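PDB 4O5O: 3-hydroxyacyl-CoA dehydrogenase from Brucella suis, which probably catalyses the NAD(H)-dependent interconversion of 3-hydroxyacyl-CoA and 3-oxoacyl-CoA, as a member of the short-chain dehydrogenase family. Local coordinates for residues D67-A79 and S120-A133. Numbering follows the deposited sequence.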
loop_
_atom_site.group_PDB
_atom_site.type_symbol
_atom_site.label_atom_id
_atom_site.label_comp_id
_atom_site.label_asym_id
_atom_site.label_seq_id
_atom_site.Cartn_x
_atom_site.Cartn_y
_atom_site.Cartn_z
ATOM N N ASP B 67 -1.196 33.071 2.703
ATOM C CA ASP B 67 -0.363 32.046 3.334
ATOM C C ASP B 67 -1.295 30.926 3.782
ATOM O O ASP B 67 -2.102 31.116 4.714
ATOM C CB ASP B 67 0.371 32.625 4.538
ATOM C CG ASP B 67 1.191 31.603 5.278
ATOM O OD1 ASP B 67 1.165 30.417 4.903
ATOM O OD2 ASP B 67 1.870 31.982 6.252
ATOM N N VAL B 68 -1.271 29.790 3.080
ATOM C CA VAL B 68 -2.200 28.693 3.397
ATOM C C VAL B 68 -2.098 28.133 4.814
ATOM O O VAL B 68 -3.064 27.532 5.293
ATOM C CB VAL B 68 -2.117 27.511 2.400
ATOM C CG1 VAL B 68 -2.648 27.916 1.043
ATOM C CG2 VAL B 68 -0.710 26.950 2.321
ATOM N N ALA B 69 -0.970 28.363 5.495
ATOM C CA ALA B 69 -0.801 27.860 6.855
ATOM C C ALA B 69 -1.393 28.813 7.897
ATOM O O ALA B 69 -1.386 28.498 9.089
ATOM C CB ALA B 69 0.656 27.612 7.169
ATOM N N SER B 70 -1.884 29.977 7.454
ATOM C CA SER B 70 -2.455 30.986 8.358
ATOM C C SER B 70 -3.969 30.839 8.528
ATOM O O SER B 70 -4.719 30.841 7.557
ATOM C CB SER B 70 -2.129 32.392 7.863
ATOM O OG SER B 70 -2.948 33.374 8.462
ATOM N N ASP B 71 -4.416 30.719 9.774
ATOM C CA ASP B 71 -5.845 30.710 10.085
ATOM C C ASP B 71 -6.538 31.944 9.463
ATOM O O ASP B 71 -7.569 31.842 8.765
ATOM C CB ASP B 71 -6.000 30.713 11.614
ATOM C CG ASP B 71 -7.446 30.767 12.070
ATOM O OD1 ASP B 71 -8.055 29.713 12.141
ATOM O OD2 ASP B 71 -7.961 31.856 12.419
ATOM N N THR B 72 -5.961 33.119 9.728
ATOM C CA THR B 72 -6.479 34.410 9.235
ATOM C C THR B 72 -6.578 34.444 7.734
ATOM O O THR B 72 -7.615 34.797 7.177
ATOM C CB THR B 72 -5.521 35.536 9.695
ATOM O OG1 THR B 72 -5.656 35.678 11.090
ATOM C CG2 THR B 72 -5.746 36.885 8.961
ATOM N N ASP B 73 -5.476 34.098 7.067
ATOM C CA ASP B 73 -5.457 34.187 5.613
ATOM C C ASP B 73 -6.394 33.173 5.009
ATOM O O ASP B 73 -7.017 33.444 3.993
ATOM C CB ASP B 73 -4.062 33.969 5.045
ATOM C CG ASP B 73 -3.172 35.165 5.163
ATOM O OD1 ASP B 73 -3.591 36.226 5.694
ATOM O OD2 ASP B 73 -2.027 35.023 4.672
ATOM N N GLY B 74 -6.502 31.993 5.612
ATOM C CA GLY B 74 -7.412 31.001 5.080
ATOM C C GLY B 74 -8.846 31.501 5.132
ATOM O O GLY B 74 -9.586 31.393 4.143
ATOM N N LYS B 75 -9.234 32.085 6.269
ATOM C CA LYS B 75 -10.596 32.622 6.404
ATOM C C LYS B 75 -10.823 33.768 5.434
ATOM O O LYS B 75 -11.914 33.905 4.858
ATOM C CB LYS B 75 -10.880 33.044 7.840
ATOM C CG LYS B 75 -10.945 31.832 8.765
ATOM C CD LYS B 75 -10.954 32.160 10.256
ATOM C CE LYS B 75 -11.016 30.873 11.067
ATOM N NZ LYS B 75 -10.615 30.999 12.504
ATOM N N ALA B 76 -9.804 34.611 5.257
ATOM C CA ALA B 76 -9.937 35.745 4.318
ATOM C C ALA B 76 -10.137 35.272 2.882
ATOM O O ALA B 76 -10.865 35.897 2.102
ATOM C CB ALA B 76 -8.753 36.689 4.398
ATOM N N ALA B 77 -9.503 34.145 2.551
ATOM C CA ALA B 77 -9.581 33.565 1.210
ATOM C C ALA B 77 -10.988 33.026 0.932
ATOM O O ALA B 77 -11.590 33.281 -0.131
ATOM C CB ALA B 77 -8.545 32.463 1.053
ATOM N N ILE B 78 -11.542 32.321 1.909
ATOM C CA ILE B 78 -12.913 31.831 1.782
ATOM C C ILE B 78 -13.858 33.015 1.595
ATOM O O ILE B 78 -14.714 33.008 0.714
ATOM C CB ILE B 78 -13.368 31.088 3.045
ATOM C CG1 ILE B 78 -12.506 29.860 3.325
ATOM C CG2 ILE B 78 -14.853 30.755 2.964
ATOM C CD1 ILE B 78 -12.432 28.841 2.221
ATOM N N ALA B 79 -13.690 34.041 2.427
ATOM C CA ALA B 79 -14.595 35.175 2.367
ATOM C C ALA B 79 -14.449 35.915 1.035
ATOM O O ALA B 79 -15.434 36.403 0.479
ATOM C CB ALA B 79 -14.348 36.126 3.534
ATOM N N SER B 120 4.665 22.523 7.651
ATOM C CA SER B 120 3.731 23.638 7.782
ATOM C C SER B 120 3.054 23.997 6.455
ATOM O O SER B 120 1.811 24.088 6.387
ATOM C CB SER B 120 4.445 24.881 8.362
ATOM O OG SER B 120 3.567 25.986 8.388
ATOM N N ILE B 121 3.841 24.186 5.407
ATOM C CA ILE B 121 3.265 24.574 4.137
ATOM C C ILE B 121 2.460 23.429 3.515
ATOM O O ILE B 121 1.326 23.592 3.085
ATOM C CB ILE B 121 4.356 25.043 3.159
ATOM C CG1 ILE B 121 5.036 26.331 3.668
ATOM C CG2 ILE B 121 3.755 25.262 1.771
ATOM C CD1 ILE B 121 6.355 26.645 3.009
ATOM N N ASN B 122 3.064 22.247 3.469
ATOM C CA ASN B 122 2.526 21.168 2.648
ATOM C C ASN B 122 1.355 20.436 3.311
ATOM O O ASN B 122 0.401 20.032 2.621
ATOM C CB ASN B 122 3.598 20.130 2.386
ATOM C CG ASN B 122 4.678 20.607 1.461
ATOM O OD1 ASN B 122 4.653 21.742 1.004
ATOM N ND2 ASN B 122 5.619 19.732 1.145
ATOM N N LEU B 123 1.435 20.261 4.633
ATOM C CA LEU B 123 0.493 19.458 5.393
ATOM C C LEU B 123 -0.464 20.328 6.210
ATOM O O LEU B 123 -1.679 20.259 6.030
ATOM C CB LEU B 123 1.227 18.438 6.254
ATOM C CG LEU B 123 0.335 17.554 7.134
ATOM C CD1 LEU B 123 -0.756 16.858 6.326
ATOM C CD2 LEU B 123 1.202 16.551 7.867
ATOM N N ILE B 124 0.073 21.185 7.075
ATOM C CA ILE B 124 -0.781 22.078 7.836
ATOM C C ILE B 124 -1.557 23.013 6.924
ATOM O O ILE B 124 -2.766 23.212 7.128
ATOM C CB ILE B 124 -0.025 22.816 8.947
ATOM C CG1 ILE B 124 0.543 21.765 9.928
ATOM C CG2 ILE B 124 -0.949 23.800 9.679
ATOM C CD1 ILE B 124 1.504 22.302 10.957
ATOM N N GLY B 125 -0.914 23.554 5.896
ATOM C CA GLY B 125 -1.620 24.451 4.960
ATOM C C GLY B 125 -2.756 23.765 4.225
ATOM O O GLY B 125 -3.822 24.340 4.018
ATOM N N THR B 126 -2.537 22.531 3.811
ATOM C CA THR B 126 -3.568 21.749 3.129
ATOM C C THR B 126 -4.756 21.445 4.053
ATOM O O THR B 126 -5.883 21.638 3.679
ATOM C CB THR B 126 -2.949 20.475 2.506
ATOM O OG1 THR B 126 -2.307 20.853 1.268
ATOM C CG2 THR B 126 -3.977 19.386 2.215
ATOM N N PHE B 127 -4.470 21.102 5.293
ATOM C CA PHE B 127 -5.529 20.877 6.263
ATOM C C PHE B 127 -6.284 22.171 6.555
ATOM O O PHE B 127 -7.548 22.172 6.646
ATOM C CB PHE B 127 -5.010 20.291 7.566
ATOM C CG PHE B 127 -6.114 20.043 8.547
ATOM C CD1 PHE B 127 -6.963 18.964 8.358
ATOM C CD2 PHE B 127 -6.351 20.899 9.600
ATOM C CE1 PHE B 127 -8.016 18.735 9.203
ATOM C CE2 PHE B 127 -7.395 20.666 10.476
ATOM C CZ PHE B 127 -8.229 19.582 10.270
ATOM N N ASN B 128 -5.547 23.267 6.726
ATOM C CA ASN B 128 -6.182 24.540 7.018
ATOM C C ASN B 128 -7.162 24.929 5.921
ATOM O O ASN B 128 -8.318 25.295 6.190
ATOM C CB ASN B 128 -5.121 25.627 7.175
ATOM C CG ASN B 128 -5.714 26.947 7.628
ATOM O OD1 ASN B 128 -6.580 26.977 8.510
ATOM N ND2 ASN B 128 -5.259 28.042 7.016
ATOM N N MET B 129 -6.744 24.836 4.669
ATOM C CA MET B 129 -7.660 25.206 3.601
ATOM C C MET B 129 -8.813 24.201 3.476
ATOM O O MET B 129 -9.936 24.599 3.181
ATOM C CB MET B 129 -6.900 25.358 2.272
ATOM C CG MET B 129 -5.902 26.519 2.282
ATOM S SD MET B 129 -6.555 28.097 2.808
ATOM C CE MET B 129 -8.015 28.252 1.779
ATOM N N LEU B 130 -8.558 22.900 3.689
ATOM C CA LEU B 130 -9.646 21.945 3.561
ATOM C C LEU B 130 -10.721 22.120 4.634
ATOM O O LEU B 130 -11.906 22.040 4.325
ATOM C CB LEU B 130 -9.122 20.519 3.477
ATOM C CG LEU B 130 -8.853 19.660 4.673
ATOM C CD1 LEU B 130 -10.134 19.131 5.326
ATOM C CD2 LEU B 130 -8.006 18.502 4.190
ATOM N N ARG B 131 -10.328 22.444 5.864
ATOM C CA ARG B 131 -11.318 22.580 6.937
ATOM C C ARG B 131 -12.225 23.785 6.655
ATOM O O ARG B 131 -13.456 23.734 6.843
ATOM C CB ARG B 131 -10.645 22.641 8.313
ATOM C CG ARG B 131 -9.995 23.967 8.658
ATOM C CD ARG B 131 -9.077 23.955 9.871
ATOM N NE ARG B 131 -8.537 25.311 9.973
ATOM C CZ ARG B 131 -9.043 26.314 10.673
ATOM N NH1 ARG B 131 -9.990 26.105 11.577
ATOM N NH2 ARG B 131 -8.521 27.516 10.495
ATOM N N LEU B 132 -11.617 24.866 6.181
ATOM C CA LEU B 132 -12.373 26.089 5.925
ATOM C C LEU B 132 -13.230 25.981 4.639
ATOM O O LEU B 132 -14.380 26.464 4.583
ATOM C CB LEU B 132 -11.414 27.296 5.849
ATOM C CG LEU B 132 -10.643 27.555 7.137
ATOM C CD1 LEU B 132 -9.603 28.633 6.876
ATOM C CD2 LEU B 132 -11.578 27.943 8.293
ATOM N N ALA B 133 -12.685 25.351 3.596
ATOM C CA ALA B 133 -13.474 25.140 2.401
ATOM C C ALA B 133 -14.627 24.201 2.679
ATOM O O ALA B 133 -15.734 24.419 2.168
ATOM C CB ALA B 133 -12.643 24.598 1.271
HETATM O O HOH W 1 -11.604 28.252 12.726
#
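R131 NH2 donates to D71 OD1 at 2.8 Å, a salt bridge reached near the edge of the guanidinium; L132 CD2 rests over one face, offset toward the rim, and N128 CA and water 1 lie at the edge, in plane. The carboxylate is turned 26° from the guanidinium, and OD1 is met on its anti side, from somewhat out of the carboxylate plane. K75 completes the network, NZ taking the syn lone pair of D71 OD2; the carboxylate, bound by both, probably offsets the closeness of the two positive groups. Water 1 joins K75 NZ to R131 NH1, which also donates to H110 O of a second subunit. R131 CB lies over one face of the F127 ring, offset toward the rim, and this ring stacks with F115 of that subunit. N128 OD1, in the guanidinium plane, is gripped side-on by R131 NE and NH2, which fixes the amide's rotation. Its ND2 therefore donates across to V68 O, at 2.8 Å and nearly in the amide plane, and to S70 O, 2.9 Å away along a more bent path.

This contact joins the helices following strands 61-65 and 90-93 of the Rossmann fold, side by side on one face of the parallel sheet. Over residues 71-79 and 120-133 the axes cross at -41° and approach to 9.6 Å. Glycines allow close passage: the A69 and G125 CA atoms are 4.0 Å apart. The L132 side chain is a knob among D71, G74, K75 and I78. Bent at chi2 and chi3 (both -51°), M129 lays CG against V68 CG1 and brings SD against G74 CA at 3.8 Å. I78 CG1 packs 3.8 Å from L132 CB, and I78 CD1 reaches the backbone of A133.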